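Local coordinates for protein arylmalonate decarboxylase (Bordetella bronchiseptica, PDB 3IXL) that catalyses the decarboxylation of 2-aryl-2-methylmalonates to 2-arylpropionates with release of carbon dioxide, the course of which is enantioselective, at residues M73-S78 / L185-G190; T124-I127 / R133-A136; A165-L170 / G189-L194; D169-A174 / P198-R203. The protein carries 2 engineered substitutions. All blocks are in the same frame, centred on the assembly; numbering follows the deposited sequence.

Contact 1: residues M73-S78 / L185-G190; sequences MCTSLS and LLSSGG. Engineered in segment 73-78: Cys-74 (natural residue Gly). Engineered in segment 185-190: Ser-188 (natural residue Cys). With PAC (2-phenylacetic acid), chain C.
Thr-75 and Gly-189 meet around the carboxylate of phenylacetic acid. Thr-75 OG1 bonds PAC O1 near the carboxylate plane. From the Cys-74 side Thr-75 N donates to O1, and both Ser-76 N and Ser-76 OG to O2. From the Ser-188 side Gly-189 N donates to O1 (2.8 Å, 179°), and Tyr-126 completes six bonds. The two faces are taken by the engineered residues: Cys-74 SG stands over one, 3.6 Å from PAC C1, and Ser-188 OG lies on the opposite side, 3.8 Å from PAC C1. With SG anti to the backbone N (chi1 -180°), Cys-74 also N-caps the helix, accepting from Leu-77 N over 3.3 Å. Ser-188 OG closes an ST turn with Gly-190 N. The phenyl ring carries the Gly-189–Gly-190 peptide flat across one face, Gly-190 CA being 3.5 Å from PAC C3'. Direct protein contact is slight, chiefly Thr-75 CG2 against Ser-187 OG at 3.8 Å; that hydroxyl is bonded to Tyr-126 OH. The start of helix 75-79, which probably helps stabilise the anion, thus faces the C-terminal end of strand 183-187, with Met-104 and Ser-105 of helix 104-114 beside Thr-75.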
# COMPACT_ATOMS: atom_id res chain seq x y z
N MET A 73 -1.02 0.74 -7.26
CA MET A 73 -0.73 -0.17 -6.16
C MET A 73 0.78 -0.28 -5.86
O MET A 73 1.36 -1.37 -5.91
CB MET A 73 -1.37 -1.53 -6.41
CG MET A 73 -2.89 -1.48 -6.32
SD MET A 73 -3.53 -1.32 -4.64
CE MET A 73 -3.25 -3.01 -4.09
N CYS A 74 1.38 0.87 -5.57
CA CYS A 74 2.77 0.93 -5.11
C CYS A 74 2.89 2.12 -4.18
O CYS A 74 2.55 3.24 -4.54
CB CYS A 74 3.74 1.09 -6.27
SG CYS A 74 5.48 1.16 -5.72
N THR A 75 3.36 1.86 -2.96
CA THR A 75 3.47 2.89 -1.94
C THR A 75 4.59 3.85 -2.32
O THR A 75 4.38 5.06 -2.44
CB THR A 75 3.76 2.28 -0.54
OG1 THR A 75 3.26 0.93 -0.46
CG2 THR A 75 3.12 3.13 0.56
N SER A 76 5.78 3.30 -2.54
CA SER A 76 6.95 4.14 -2.75
C SER A 76 6.92 4.92 -4.07
O SER A 76 7.38 6.06 -4.13
CB SER A 76 8.25 3.36 -2.54
OG SER A 76 8.31 2.22 -3.38
N LEU A 77 6.36 4.33 -5.12
CA LEU A 77 6.21 5.04 -6.39
C LEU A 77 5.34 6.28 -6.19
O LEU A 77 5.52 7.29 -6.88
CB LEU A 77 5.57 4.12 -7.43
CG LEU A 77 5.63 4.32 -8.92
CD1 LEU A 77 6.99 4.75 -9.40
CD2 LEU A 77 5.31 2.96 -9.49
N SER A 78 4.40 6.20 -5.24
CA SER A 78 3.50 7.31 -4.97
C SER A 78 3.94 8.29 -3.86
O SER A 78 3.47 9.42 -3.85
CB SER A 78 2.06 6.83 -4.77
OG SER A 78 1.94 5.85 -3.75
N LEU A 185 2.96 1.04 10.66
CA LEU A 185 2.85 0.95 9.21
C LEU A 185 3.84 -0.09 8.71
O LEU A 185 5.04 0.05 8.90
CB LEU A 185 3.12 2.30 8.54
CG LEU A 185 3.18 2.29 7.01
CD1 LEU A 185 1.85 1.86 6.40
CD2 LEU A 185 3.58 3.67 6.49
N LEU A 186 3.32 -1.15 8.10
CA LEU A 186 4.12 -2.18 7.47
C LEU A 186 4.11 -1.86 5.97
O LEU A 186 3.12 -2.08 5.26
CB LEU A 186 3.54 -3.56 7.77
CG LEU A 186 4.17 -4.82 7.17
CD1 LEU A 186 5.69 -4.90 7.42
CD2 LEU A 186 3.47 -6.03 7.78
N SER A 187 5.22 -1.30 5.50
CA SER A 187 5.25 -0.68 4.18
C SER A 187 5.99 -1.51 3.14
O SER A 187 7.13 -1.94 3.35
CB SER A 187 5.81 0.74 4.24
OG SER A 187 5.49 1.45 3.04
N SER A 188 5.28 -1.69 2.03
CA SER A 188 5.67 -2.30 0.75
C SER A 188 4.61 -3.26 0.32
O SER A 188 4.34 -4.26 1.01
CB SER A 188 7.02 -3.00 0.73
OG SER A 188 7.25 -3.46 -0.60
N GLY A 189 4.03 -2.97 -0.84
CA GLY A 189 3.02 -3.80 -1.44
C GLY A 189 3.59 -5.07 -2.04
O GLY A 189 2.85 -5.86 -2.61
N GLY A 190 4.90 -5.26 -1.90
CA GLY A 190 5.54 -6.48 -2.41
C GLY A 190 5.60 -7.58 -1.38
O GLY A 190 5.92 -8.72 -1.70
C1 PAC C . 5.99 -0.38 -2.53
C2 PAC C . 6.78 -1.23 -3.51
C1' PAC C . 6.14 -2.44 -4.18
C2' PAC C . 7.02 -3.46 -4.55
C3' PAC C . 6.55 -4.61 -5.18
C4' PAC C . 5.20 -4.74 -5.46
C5' PAC C . 4.31 -3.72 -5.09
C6' PAC C . 4.78 -2.56 -4.46
O1 PAC C . 4.80 -0.65 -2.19
O2 PAC C . 6.61 0.62 -2.08

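Contact 2: residues T124-I127 / R133-A136; sequences TAYI and RLAA. With PAC (2-phenylacetic acid), chain C.
Thr-124 and Leu-134 reach for each other tip to tip, methyl CG2 of the threonine 3.9 Å from CD2 of the leucine. The same leucine methyl serves a second neighbour: it lies near the plane of the Tyr-126 ring, at its edge, with CD2 4.4 Å from Tyr-126 CE1. Leu-134 therefore touches the phenol at its rim and not over a face. Its CG is anti to the backbone N (chi1 174°), which carries the isobutyl group out from the helix toward the loop.

The tyrosine is turned so that its far end enters the ligand pocket. CG lies beside the backbone N (chi1 -45°), and OH donates to O2 of phenylacetic acid over 2.7 Å; this oxygen also sits at the ring edge, near its plane, with PAC O2 3.3 Å from Tyr-126 CE2. The leucine methyl and the ligand oxygen thus meet the ring along different edges, one on the CE1 side and the other on the CE2 side. Through its other branch Thr-124 holds the backbone at Tyr-126. OG1 accepts from Tyr-126 N at 3.0 Å and 159°, an ST turn that bends the chain as it leaves the strand, and the same hydroxyl is bonded to Asn-131 OD1.

The contact joins the end of strand 119-124 to the helix 128-140 that follows it. Leu-134 also packs on Leu-185 and Ser-187 of the adjacent parallel strand 183-187 and on Phe-79 of helix 75-79.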
# COMPACT_ATOMS: atom_id res chain seq x y z
N THR A 124 9.45 -1.63 7.42
CA THR A 124 9.42 -1.54 5.95
C THR A 124 10.36 -2.54 5.29
O THR A 124 11.25 -3.10 5.94
CB THR A 124 9.82 -0.15 5.43
OG1 THR A 124 11.25 -0.10 5.30
CG2 THR A 124 9.30 0.98 6.32
N ALA A 125 10.16 -2.71 3.98
CA ALA A 125 11.00 -3.59 3.19
C ALA A 125 12.22 -2.85 2.64
O ALA A 125 13.09 -3.49 2.07
CB ALA A 125 10.18 -4.18 2.04
N TYR A 126 12.26 -1.53 2.81
CA TYR A 126 13.10 -0.67 1.95
C TYR A 126 14.50 -0.37 2.43
O TYR A 126 14.84 -0.58 3.60
CB TYR A 126 12.44 0.69 1.75
CG TYR A 126 10.96 0.71 1.44
CD1 TYR A 126 10.08 1.44 2.25
CD2 TYR A 126 10.46 0.07 0.32
CE1 TYR A 126 8.73 1.50 1.95
CE2 TYR A 126 9.09 0.12 0.01
CZ TYR A 126 8.25 0.85 0.84
OH TYR A 126 6.89 0.93 0.55
N ILE A 127 15.30 0.16 1.50
CA ILE A 127 16.57 0.83 1.84
C ILE A 127 16.30 2.25 2.37
O ILE A 127 15.21 2.80 2.16
CB ILE A 127 17.59 0.84 0.67
CG1 ILE A 127 17.04 1.59 -0.55
CG2 ILE A 127 17.99 -0.60 0.30
CD1 ILE A 127 18.10 1.84 -1.66
N ARG A 133 12.22 9.09 2.73
CA ARG A 133 11.15 9.69 1.94
C ARG A 133 9.77 9.33 2.50
O ARG A 133 8.86 10.17 2.51
CB ARG A 133 11.27 9.27 0.47
CG ARG A 133 12.50 9.87 -0.22
CD ARG A 133 12.79 9.16 -1.53
NE ARG A 133 14.08 9.50 -2.12
CZ ARG A 133 14.25 10.18 -3.26
NH1 ARG A 133 13.20 10.62 -3.95
NH2 ARG A 133 15.48 10.40 -3.69
N LEU A 134 9.62 8.10 2.98
CA LEU A 134 8.39 7.69 3.63
C LEU A 134 8.14 8.55 4.88
O LEU A 134 7.05 9.10 5.04
CB LEU A 134 8.44 6.21 4.00
CG LEU A 134 7.26 5.66 4.82
CD1 LEU A 134 5.93 5.87 4.13
CD2 LEU A 134 7.46 4.18 5.16
N ALA A 135 9.15 8.67 5.74
CA ALA A 135 9.01 9.50 6.94
C ALA A 135 8.65 10.95 6.62
O ALA A 135 7.79 11.54 7.29
CB ALA A 135 10.27 9.43 7.80
N ALA A 136 9.28 11.51 5.59
CA ALA A 136 9.00 12.89 5.18
C ALA A 136 7.56 13.05 4.67
O ALA A 136 6.88 14.03 4.99
CB ALA A 136 10.00 13.36 4.13
C1 PAC C . 5.99 -0.38 -2.53
C2 PAC C . 6.78 -1.23 -3.51
C1' PAC C . 6.14 -2.44 -4.18
C2' PAC C . 7.02 -3.46 -4.55
C3' PAC C . 6.55 -4.61 -5.18
C4' PAC C . 5.20 -4.74 -5.46
C5' PAC C . 4.31 -3.72 -5.09
C6' PAC C . 4.78 -2.56 -4.46
O1 PAC C . 4.80 -0.65 -2.19
O2 PAC C . 6.61 0.62 -2.08

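Contact 3: residues A165-L170 / G189-L194; sequences ATLVDL and GGLLTL. With PAC (2-phenylacetic acid), chain C.
Leu-167 of the helix and Thr-193 of the loop are the residues of closest backbone approach, their CA atoms 7.1 Å apart. Segment 165-170 is regular helix, with Asp-169 N bonded to Ala-165 O; segment 189-194 leaves the glycine pair, runs extended through Leu-191 and Leu-192, and bends at Thr-193 (psi -2°). Leu-167 bridges the two. Its CG lies beside the backbone N (chi1 -65°), and the fork spreads its methyls over different parts of the loop. CD2 rests on both methyls of Leu-191, the two side chains crossing obliquely, with Leu-167 CD2 3.9 Å from Leu-191 CD1. The other branch turns to the backbone: Leu-167 CD1 is 3.3 Å from Leu-192 O and 4.1 Å from Thr-193 CG2. Thr-193 thus offers its methyl here, whereas its OG1 is bonded to Ser-210 OG. Val-162 and Ala-196 also pack on Leu-167.

No hydrogen bond crosses between helix and loop, so the association rests on van der Waals packing, mostly between methyls, with one methyl against a backbone carbonyl oxygen. The loop thus packs apolar groups on the helix at Leu-191 to Thr-193, while its glycine end lies at the ligand.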
# COMPACT_ATOMS: atom_id res chain seq x y z
N ALA A 165 6.82 -14.93 9.74
CA ALA A 165 7.44 -14.74 11.05
C ALA A 165 8.49 -13.62 11.05
O ALA A 165 8.62 -12.90 12.04
CB ALA A 165 8.05 -16.05 11.54
N THR A 166 9.20 -13.47 9.94
CA THR A 166 10.14 -12.37 9.78
C THR A 166 9.39 -11.03 9.83
O THR A 166 9.86 -10.08 10.43
CB THR A 166 10.92 -12.51 8.46
OG1 THR A 166 11.75 -13.68 8.53
CG2 THR A 166 11.80 -11.28 8.19
N LEU A 167 8.23 -10.98 9.18
CA LEU A 167 7.44 -9.75 9.17
C LEU A 167 6.84 -9.43 10.54
O LEU A 167 6.81 -8.27 10.96
CB LEU A 167 6.34 -9.83 8.11
CG LEU A 167 6.85 -9.92 6.67
CD1 LEU A 167 5.72 -10.27 5.72
CD2 LEU A 167 7.54 -8.61 6.26
N VAL A 168 6.38 -10.46 11.25
CA VAL A 168 5.88 -10.25 12.61
C VAL A 168 7.00 -9.67 13.49
O VAL A 168 6.79 -8.71 14.23
CB VAL A 168 5.34 -11.56 13.25
CG1 VAL A 168 5.07 -11.38 14.76
CG2 VAL A 168 4.08 -12.03 12.52
N ASP A 169 8.18 -10.27 13.40
CA ASP A 169 9.32 -9.81 14.18
C ASP A 169 9.74 -8.39 13.82
O ASP A 169 10.09 -7.59 14.70
CB ASP A 169 10.49 -10.77 13.99
CG ASP A 169 11.73 -10.28 14.67
OD1 ASP A 169 11.77 -10.34 15.92
OD2 ASP A 169 12.65 -9.83 13.95
N LEU A 170 9.71 -8.06 12.53
CA LEU A 170 10.03 -6.70 12.08
C LEU A 170 9.11 -5.66 12.71
O LEU A 170 9.55 -4.61 13.18
CB LEU A 170 9.93 -6.63 10.56
CG LEU A 170 10.37 -5.33 9.90
CD1 LEU A 170 11.89 -5.15 9.98
CD2 LEU A 170 9.91 -5.32 8.44
N GLY A 189 4.03 -2.97 -0.84
CA GLY A 189 3.02 -3.80 -1.44
C GLY A 189 3.59 -5.07 -2.04
O GLY A 189 2.85 -5.86 -2.61
N GLY A 190 4.90 -5.26 -1.90
CA GLY A 190 5.54 -6.48 -2.41
C GLY A 190 5.60 -7.58 -1.38
O GLY A 190 5.92 -8.72 -1.70
N LEU A 191 5.28 -7.22 -0.14
CA LEU A 191 5.31 -8.16 0.97
C LEU A 191 3.99 -8.90 1.08
O LEU A 191 2.92 -8.35 0.80
CB LEU A 191 5.57 -7.40 2.28
CG LEU A 191 6.91 -6.65 2.38
CD1 LEU A 191 6.92 -5.78 3.62
CD2 LEU A 191 8.07 -7.63 2.38
N LEU A 192 4.08 -10.16 1.50
CA LEU A 192 2.89 -10.98 1.75
C LEU A 192 2.65 -10.99 3.25
O LEU A 192 3.26 -11.74 4.00
CB LEU A 192 3.07 -12.40 1.17
CG LEU A 192 3.16 -12.42 -0.36
CD1 LEU A 192 3.74 -13.73 -0.87
CD2 LEU A 192 1.80 -12.14 -1.00
N THR A 193 1.74 -10.12 3.67
CA THR A 193 1.60 -9.73 5.07
C THR A 193 0.32 -10.21 5.75
O THR A 193 0.14 -9.94 6.93
CB THR A 193 1.61 -8.19 5.21
OG1 THR A 193 0.45 -7.64 4.57
CG2 THR A 193 2.88 -7.60 4.58
N LEU A 194 -0.56 -10.88 5.01
CA LEU A 194 -1.90 -11.15 5.57
C LEU A 194 -1.91 -12.00 6.84
O LEU A 194 -2.76 -11.79 7.71
CB LEU A 194 -2.83 -11.75 4.51
CG LEU A 194 -3.36 -10.79 3.44
CD1 LEU A 194 -4.21 -11.55 2.44
CD2 LEU A 194 -4.16 -9.66 4.04
C1 PAC C . 5.99 -0.38 -2.53
C2 PAC C . 6.78 -1.23 -3.51
C1' PAC C . 6.14 -2.44 -4.18
C2' PAC C . 7.02 -3.46 -4.55
C3' PAC C . 6.55 -4.61 -5.18
C4' PAC C . 5.20 -4.74 -5.46
C5' PAC C . 4.31 -3.72 -5.09
C6' PAC C . 4.78 -2.56 -4.46
O1 PAC C . 4.80 -0.65 -2.19
O2 PAC C . 6.61 0.62 -2.08

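Contact 4: residues D169-A174 / P198-R203; sequences DLCVRA and PEVERR
Cys-171 and Val-200 bring together two helices on the same side of a parallel sheet with strand order 2-1-3-4, that of a flavodoxin-like alpha/beta domain, consistent with the Asp/Glu racemase clan: helix 164-176 leads into strand 183-187, and helix 196-204 forms the beta-alpha-beta crossover from that strand to strand 208-210. The closest approach is between Cys-171 CB and Val-200 CG2, at 3.7 Å. Both valine methyls straddle this CB, Val-200 CG1 lying 3.8 Å from Cys-171 CB, while the sulfur is more distant and turns toward the sheet.

Nearer the solvent, Val-172 meets Arg-203. The two side chains cross at about a right angle, and Val-172 CG2 sits over the centre of one guanidinium face, 4.0 Å from Arg-203 CZ. A bend in the arginine chain (chi3 52°) lays the flat group across the valine. The contact is one of packing, with the cation remaining at the surface.

Behind this first shell, Cys-171 rests on Ile-184 and Leu-186, and Val-200 on Ile-184, so both helices pack on the same strand, 183-187. Val-168, one turn back from Val-172, fills in against Val-200 and Arg-203.

Each helix also carries its own salt bridge. Arg-173 NE bonds Asp-169 OD2 at 2.8 Å, from above the carboxylate plane. On the partner helix, Arg-202 grips Glu-199 side-on with two nitrogens, NH2 to OE1 at 2.9 Å and NE to OE2 at 3.0 Å.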
# COMPACT_ATOMS: atom_id res chain seq x y z
N ASP A 169 8.18 -10.27 13.40
CA ASP A 169 9.32 -9.81 14.18
C ASP A 169 9.74 -8.39 13.82
O ASP A 169 10.09 -7.59 14.70
CB ASP A 169 10.49 -10.77 13.99
CG ASP A 169 11.73 -10.28 14.67
OD1 ASP A 169 11.77 -10.34 15.92
OD2 ASP A 169 12.65 -9.83 13.95
N LEU A 170 9.71 -8.06 12.53
CA LEU A 170 10.03 -6.70 12.08
C LEU A 170 9.11 -5.66 12.71
O LEU A 170 9.55 -4.61 13.18
CB LEU A 170 9.93 -6.63 10.56
CG LEU A 170 10.37 -5.33 9.90
CD1 LEU A 170 11.89 -5.15 9.98
CD2 LEU A 170 9.91 -5.32 8.44
N CYS A 171 7.81 -5.95 12.72
CA CYS A 171 6.83 -5.05 13.33
C CYS A 171 7.04 -4.91 14.83
O CYS A 171 6.98 -3.79 15.36
CB CYS A 171 5.42 -5.56 13.07
SG CYS A 171 4.87 -5.40 11.36
N VAL A 172 7.27 -6.04 15.50
CA VAL A 172 7.48 -6.02 16.95
C VAL A 172 8.74 -5.21 17.29
O VAL A 172 8.70 -4.37 18.20
CB VAL A 172 7.53 -7.44 17.54
CG1 VAL A 172 7.92 -7.39 19.02
CG2 VAL A 172 6.20 -8.15 17.38
N ARG A 173 9.83 -5.44 16.56
CA ARG A 173 11.07 -4.68 16.82
C ARG A 173 10.90 -3.18 16.55
O ARG A 173 11.38 -2.35 17.32
CB ARG A 173 12.26 -5.26 16.05
CG ARG A 173 12.73 -6.62 16.59
CD ARG A 173 14.03 -7.10 15.96
NE ARG A 173 13.90 -7.43 14.54
CZ ARG A 173 14.38 -6.69 13.55
NH1 ARG A 173 15.03 -5.56 13.82
NH2 ARG A 173 14.22 -7.06 12.28
N ALA A 174 10.18 -2.82 15.49
CA ALA A 174 9.92 -1.41 15.19
C ALA A 174 9.10 -0.75 16.30
O ALA A 174 9.38 0.38 16.71
CB ALA A 174 9.22 -1.27 13.85
N PRO A 198 -2.74 -10.02 11.81
CA PRO A 198 -3.48 -10.35 13.04
C PRO A 198 -2.58 -10.79 14.19
O PRO A 198 -2.93 -10.58 15.34
CB PRO A 198 -4.42 -11.49 12.61
CG PRO A 198 -3.79 -12.07 11.38
CD PRO A 198 -3.14 -10.89 10.69
N GLU A 199 -1.44 -11.39 13.87
CA GLU A 199 -0.53 -11.84 14.92
C GLU A 199 0.12 -10.64 15.62
O GLU A 199 0.21 -10.59 16.85
CB GLU A 199 0.52 -12.78 14.33
CG GLU A 199 1.61 -13.28 15.29
CD GLU A 199 1.09 -14.10 16.47
OE1 GLU A 199 1.91 -14.37 17.37
OE2 GLU A 199 -0.10 -14.48 16.50
N VAL A 200 0.56 -9.65 14.84
CA VAL A 200 1.12 -8.44 15.43
C VAL A 200 0.09 -7.71 16.28
O VAL A 200 0.39 -7.29 17.40
CB VAL A 200 1.68 -7.48 14.36
CG1 VAL A 200 2.17 -6.19 14.98
CG2 VAL A 200 2.82 -8.14 13.59
N GLU A 201 -1.13 -7.55 15.75
CA GLU A 201 -2.19 -6.86 16.49
C GLU A 201 -2.54 -7.58 17.80
O GLU A 201 -2.76 -6.93 18.82
CB GLU A 201 -3.43 -6.66 15.60
CG GLU A 201 -3.18 -5.65 14.48
CD GLU A 201 -4.41 -5.31 13.66
OE1 GLU A 201 -5.42 -6.04 13.72
OE2 GLU A 201 -4.35 -4.29 12.93
N ARG A 202 -2.57 -8.92 17.75
CA ARG A 202 -2.83 -9.75 18.93
C ARG A 202 -1.75 -9.52 19.99
O ARG A 202 -2.06 -9.31 21.18
CB ARG A 202 -2.84 -11.23 18.53
CG ARG A 202 -3.13 -12.21 19.68
CD ARG A 202 -2.79 -13.66 19.28
NE ARG A 202 -1.35 -13.93 19.18
CZ ARG A 202 -0.56 -14.21 20.22
NH1 ARG A 202 -1.05 -14.23 21.45
NH2 ARG A 202 0.73 -14.45 20.02
N ARG A 203 -0.50 -9.58 19.57
CA ARG A 203 0.62 -9.50 20.52
C ARG A 203 0.83 -8.11 21.11
O ARG A 203 1.18 -7.99 22.29
CB ARG A 203 1.91 -9.98 19.86
CG ARG A 203 1.97 -11.48 19.64
CD ARG A 203 3.29 -11.90 19.04
NE ARG A 203 4.43 -11.39 19.81
CZ ARG A 203 5.71 -11.54 19.45
NH1 ARG A 203 6.02 -12.19 18.33
NH2 ARG A 203 6.67 -11.04 20.21

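In the fold
Contacts 1, 2 and 3 all reach the ligand, contact 3 only through the glycines it shares with contact 1. Contacts 1 and 2 also adjoin along the backbone, where Ser-187 O and Ala-125 N probably form a hydrogen bond. Contact 1 lies near the centre of the chain, whereas contact 4 is about 18 Å from it, centre to centre; there salt bridges lie within each helix, and a valine methyl covers a guanidinium face. Contact 3 stands between, using helix 164-176 together with contact 4. Leu-186 of strand 183-187 touches both, meeting Thr-193 and Leu-191 of contact 3 and Cys-171 of contact 4. Hydrogen bonding thus dominates at the strand end, and methyl packing behind it.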